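Local structure of caspase-1 subunit p19/18 (Spodoptera frugiperda, 1M72) at residues Gln206-Glu211 against Thr226-Lys231; Ala185-Pro190 against Gln249-Cys254. The protein probably acts as an effector cysteine protease of apoptosis, cleaving proteins as a heterotetramer of two large and two small subunits. All blocks are in the same frame, centred on the assembly; numbering follows the deposited sequence.

In the fold
From the N terminus the chain first lays down the parallel strands of the caspase sheet and the segment carrying Cys150, a catalytic residue by similarity, before reaching strand 182-186. Residues 185-190 open contact 2, whose loop closes 59 residues later at 249-254. Inside that loop lie helices 203-215 and 221-235, and contact 1 joins them across a separation of 15 residues, so it is nested within contact 2. The two contacts have centres about 12 Å apart and meet where Cys229 CA packs 3.7 Å from Pro253 CD. Contact 1 pairs two helices, contact 2 adds the antiparallel strand 254-257 to the sheet, and both reach the second subunit.

Contact 1. Residues Gln206-Glu211 against Thr226-Lys231; sequences QALCEE and TFVCQK
Lys231 reaches across from helix 221-235 to two successive glutamates of helix 203-215, forming a salt-bridge network. Its CG lies anti to the backbone N (chi1 -167°), but bends at all three later torsions fold the chain over Ala207, whose CB is 3.8 Å from Lys231 CG. The ammonium thereby ends between the carboxylates. Lys231 NZ meets Glu211 OE1 at 3.2 Å on the anti side of the carboxylate, 24° out of its plane. The bond to Glu210 OE1 has the same length but is weak, and the extended Glu210 chain crosses the lysine at about a right angle. Two carboxylates beside one ammonium would probably stabilise its positive charge. Glu211, bent at chi2, turns OE1 to the ammonium, while its CB rests 3.7 Å from Val228 CG2. The valine's branches divide the apolar packing: CG1 faces Ala207 CB at 4.0 Å, whereas CG2 also approaches Leu208 CD1. The axes of the short segments approach to 8.8 Å, with 133° between their N-to-C directions, about midway between perpendicular and antiparallel. Leu225 of helix 221-235 also touches Leu208, helix 54-67 covers Cys209, and Phe227 packs on Pro23 of the second subunit.

Contact 2. Residues Ala185-Pro190 against Gln249-Cys254; sequences AFSTVP and QKQVPC. With EDO (1,2-ethanediol), chain J.
Phe186 and Cys254 exchange two backbone hydrogen bonds, an antiparallel hydrogen-bonded pair: Phe186 N to Cys254 O is 2.9 Å, and the return bond from Cys254 N to Phe186 O is nearly straight at 175°. Beyond this pair the side chain of Gln251 takes over. The extended Gln251 chain (chi1 176°) carries NE2 to Ser187 O at 2.8 Å, where the donor stands above the carbonyl plane, 54° out of it. Pro253 CA approaches the same oxygen at 3.2 Å in a CA-H...O contact. Apolar contacts lie alongside: Val189 CG2 meets Val252 CG1 at 3.9 Å, and Pro190 CD lies near Cys254 SG. In the caspase fold this pairing adds strand 254-257, antiparallel, beside the otherwise parallel strands, next to 182-186. Just past the bridge, the side chain of Thr188 comes within about 6 Å of that of Cys150, the catalytic cysteine by similarity. A 1,2-ethanediol, probably from the crystallisation liquor, joins the two segments here: its O1 lies 2.6 Å from Thr188 OG1, which also has Phe193 O as a partner, and is within hydrogen-bonding distance of Val252 O at 2.8 Å; it accepts from Val189 N, with a weak bond from Val252 N. In the next shell, Gln251 OE1 bonds to Trp195 N, which helps fix the amide's rotation, while Ser187 OG bonds to Ser194 OG and Thr188 O receives Gln151 NE2. Phe204 of helix 203-215 covers Ala185 and Pro253, and Thr256 of the second subunit packs on Cys254.

Contact 1. Residues Gln206-Glu211 against Thr226-Lys231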
# COMPACT_ATOMS: atom_id res chain seq x y z
N GLN C 206 -16.29 7.81 -6.95
CA GLN C 206 -17.43 7.16 -7.62
C GLN C 206 -17.28 5.64 -7.47
O GLN C 206 -18.25 4.92 -7.16
CB GLN C 206 -17.46 7.46 -9.13
CG GLN C 206 -17.87 8.85 -9.52
CD GLN C 206 -17.81 9.02 -11.04
OE1 GLN C 206 -18.50 8.33 -11.77
NE2 GLN C 206 -16.97 9.95 -11.50
N ALA C 207 -16.08 5.16 -7.73
CA ALA C 207 -15.84 3.74 -7.65
C ALA C 207 -15.87 3.25 -6.19
O ALA C 207 -16.42 2.20 -5.90
CB ALA C 207 -14.48 3.38 -8.33
N LEU C 208 -15.30 4.01 -5.27
CA LEU C 208 -15.29 3.60 -3.88
C LEU C 208 -16.74 3.46 -3.33
O LEU C 208 -17.08 2.44 -2.74
CB LEU C 208 -14.52 4.63 -3.05
CG LEU C 208 -14.50 4.37 -1.52
CD1 LEU C 208 -13.82 3.01 -1.24
CD2 LEU C 208 -13.79 5.53 -0.77
N CYS C 209 -17.58 4.47 -3.54
CA CYS C 209 -18.95 4.48 -3.08
C CYS C 209 -19.79 3.37 -3.70
O CYS C 209 -20.61 2.72 -3.00
CB CYS C 209 -19.58 5.86 -3.33
SG CYS C 209 -18.87 7.11 -2.22
N GLU C 210 -19.58 3.12 -4.99
CA GLU C 210 -20.29 2.04 -5.67
C GLU C 210 -19.92 0.66 -5.10
O GLU C 210 -20.79 -0.17 -4.86
CB GLU C 210 -20.03 2.06 -7.20
CG GLU C 210 -20.77 0.96 -7.97
CD GLU C 210 -20.73 1.14 -9.51
OE1 GLU C 210 -19.63 1.16 -10.11
OE2 GLU C 210 -21.82 1.26 -10.13
N GLU C 211 -18.64 0.41 -4.86
CA GLU C 211 -18.23 -0.89 -4.33
C GLU C 211 -18.70 -1.08 -2.88
O GLU C 211 -19.06 -2.20 -2.47
CB GLU C 211 -16.71 -1.02 -4.41
CG GLU C 211 -16.23 -2.42 -4.61
CD GLU C 211 -16.91 -3.11 -5.79
OE1 GLU C 211 -16.79 -2.63 -6.94
OE2 GLU C 211 -17.55 -4.15 -5.56
N THR C 226 -9.41 -3.68 -4.06
CA THR C 226 -8.84 -4.24 -5.28
C THR C 226 -9.86 -3.99 -6.41
O THR C 226 -9.51 -3.54 -7.50
CB THR C 226 -8.60 -5.72 -5.17
OG1 THR C 226 -7.47 -5.95 -4.32
CG2 THR C 226 -8.30 -6.31 -6.53
N PHE C 227 -11.15 -4.25 -6.15
CA PHE C 227 -12.13 -4.01 -7.17
C PHE C 227 -12.40 -2.52 -7.38
O PHE C 227 -12.82 -2.10 -8.46
CB PHE C 227 -13.41 -4.82 -6.87
CG PHE C 227 -13.19 -6.33 -6.93
CD1 PHE C 227 -13.67 -7.17 -5.92
CD2 PHE C 227 -12.38 -6.87 -7.95
CE1 PHE C 227 -13.32 -8.50 -5.91
CE2 PHE C 227 -12.02 -8.24 -7.96
CZ PHE C 227 -12.49 -9.05 -6.93
N VAL C 228 -12.15 -1.71 -6.36
CA VAL C 228 -12.30 -0.28 -6.55
C VAL C 228 -11.20 0.12 -7.60
O VAL C 228 -11.46 0.94 -8.49
CB VAL C 228 -12.10 0.51 -5.21
CG1 VAL C 228 -12.03 2.02 -5.50
CG2 VAL C 228 -13.28 0.27 -4.25
N CYS C 229 -10.00 -0.47 -7.50
CA CYS C 229 -8.89 -0.16 -8.42
C CYS C 229 -9.20 -0.59 -9.85
O CYS C 229 -8.87 0.09 -10.84
CB CYS C 229 -7.58 -0.84 -7.95
SG CYS C 229 -6.84 -0.08 -6.46
N GLN C 230 -9.86 -1.73 -9.95
CA GLN C 230 -10.26 -2.27 -11.23
C GLN C 230 -11.25 -1.33 -11.89
O GLN C 230 -11.12 -0.96 -13.06
CB GLN C 230 -10.88 -3.66 -11.05
CG GLN C 230 -11.11 -4.34 -12.37
CD GLN C 230 -11.71 -5.73 -12.25
OE1 GLN C 230 -11.10 -6.68 -11.67
NE2 GLN C 230 -12.92 -5.87 -12.81
N LYS C 231 -12.23 -0.92 -11.13
CA LYS C 231 -13.22 -0.02 -11.67
C LYS C 231 -12.54 1.26 -12.18
O LYS C 231 -12.73 1.66 -13.35
CB LYS C 231 -14.25 0.26 -10.58
CG LYS C 231 -15.51 0.92 -11.03
CD LYS C 231 -16.65 -0.10 -11.24
CE LYS C 231 -16.91 -0.93 -9.96
NZ LYS C 231 -16.99 -0.05 -8.76

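Contact 2. Residues Ala185-Pro190 against Gln249-Cys254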
# COMPACT_ATOMS: atom_id res chain seq x y z
N ALA C 185 -5.50 4.79 1.63
CA ALA C 185 -5.88 4.75 0.23
C ALA C 185 -5.87 6.09 -0.50
O ALA C 185 -6.68 6.98 -0.22
CB ALA C 185 -7.22 4.12 0.09
N PHE C 186 -4.95 6.19 -1.45
CA PHE C 186 -4.84 7.37 -2.31
C PHE C 186 -5.50 7.06 -3.66
O PHE C 186 -5.38 5.95 -4.20
CB PHE C 186 -3.36 7.78 -2.54
CG PHE C 186 -2.83 8.80 -1.53
CD1 PHE C 186 -2.23 8.39 -0.33
CD2 PHE C 186 -2.85 10.17 -1.83
CE1 PHE C 186 -1.65 9.32 0.55
CE2 PHE C 186 -2.27 11.12 -0.95
CZ PHE C 186 -1.68 10.70 0.23
N SER C 187 -6.24 8.04 -4.16
CA SER C 187 -6.93 7.96 -5.44
C SER C 187 -5.96 7.69 -6.57
O SER C 187 -6.34 7.18 -7.62
CB SER C 187 -7.62 9.30 -5.73
OG SER C 187 -6.69 10.40 -5.79
N THR C 188 -4.70 8.03 -6.36
CA THR C 188 -3.72 7.88 -7.42
C THR C 188 -2.33 7.54 -6.87
O THR C 188 -2.05 7.61 -5.65
CB THR C 188 -3.66 9.20 -8.28
OG1 THR C 188 -3.01 8.95 -9.51
CG2 THR C 188 -2.87 10.31 -7.52
N VAL C 189 -1.47 7.16 -7.80
CA VAL C 189 -0.09 6.77 -7.55
C VAL C 189 0.79 8.01 -7.24
O VAL C 189 0.53 9.11 -7.72
CB VAL C 189 0.41 6.02 -8.83
CG1 VAL C 189 1.89 6.07 -8.95
CG2 VAL C 189 -0.05 4.58 -8.78
N PRO C 190 1.84 7.84 -6.41
CA PRO C 190 2.65 9.04 -6.16
C PRO C 190 3.20 9.65 -7.44
O PRO C 190 3.68 8.94 -8.34
CB PRO C 190 3.75 8.53 -5.24
CG PRO C 190 3.04 7.35 -4.49
CD PRO C 190 2.31 6.69 -5.63
N GLN C 249 -6.61 10.09 -20.76
CA GLN C 249 -5.66 9.62 -19.77
C GLN C 249 -6.34 8.63 -18.82
O GLN C 249 -7.58 8.61 -18.71
CB GLN C 249 -5.05 10.82 -19.03
CG GLN C 249 -4.42 11.84 -20.01
CD GLN C 249 -3.21 11.26 -20.71
OE1 GLN C 249 -2.22 10.94 -20.06
NE2 GLN C 249 -3.28 11.11 -22.04
N LYS C 250 -5.52 7.81 -18.18
CA LYS C 250 -5.94 6.75 -17.27
C LYS C 250 -5.45 7.00 -15.86
O LYS C 250 -4.63 7.91 -15.61
CB LYS C 250 -5.36 5.43 -17.75
CG LYS C 250 -5.75 5.11 -19.18
CD LYS C 250 -7.23 4.80 -19.27
CE LYS C 250 -7.49 3.34 -18.84
NZ LYS C 250 -8.93 3.14 -18.61
N GLN C 251 -5.93 6.18 -14.94
CA GLN C 251 -5.59 6.33 -13.53
C GLN C 251 -5.84 5.07 -12.76
O GLN C 251 -6.80 4.33 -13.06
CB GLN C 251 -6.47 7.43 -12.93
CG GLN C 251 -6.30 7.65 -11.43
CD GLN C 251 -7.24 8.72 -10.89
OE1 GLN C 251 -7.53 9.71 -11.57
NE2 GLN C 251 -7.71 8.55 -9.64
N VAL C 252 -4.95 4.80 -11.80
CA VAL C 252 -5.11 3.67 -10.90
C VAL C 252 -4.83 4.16 -9.46
O VAL C 252 -3.91 4.94 -9.23
CB VAL C 252 -4.22 2.43 -11.26
CG1 VAL C 252 -2.69 2.72 -11.03
CG2 VAL C 252 -4.67 1.24 -10.40
N PRO C 253 -5.64 3.72 -8.48
CA PRO C 253 -5.44 4.12 -7.07
C PRO C 253 -4.19 3.43 -6.50
O PRO C 253 -3.63 2.51 -7.12
CB PRO C 253 -6.71 3.64 -6.35
CG PRO C 253 -7.72 3.38 -7.50
CD PRO C 253 -6.84 2.86 -8.63
N CYS C 254 -3.78 3.89 -5.31
CA CYS C 254 -2.60 3.38 -4.59
C CYS C 254 -3.08 3.07 -3.15
O CYS C 254 -3.42 3.96 -2.36
CB CYS C 254 -1.48 4.44 -4.61
SG CYS C 254 0.11 3.80 -3.99
C1 EDO J . -2.58 7.24 -12.19
O1 EDO J . -2.51 6.81 -10.81
C2 EDO J . -2.10 6.12 -13.05
O2 EDO J . -0.71 6.01 -12.87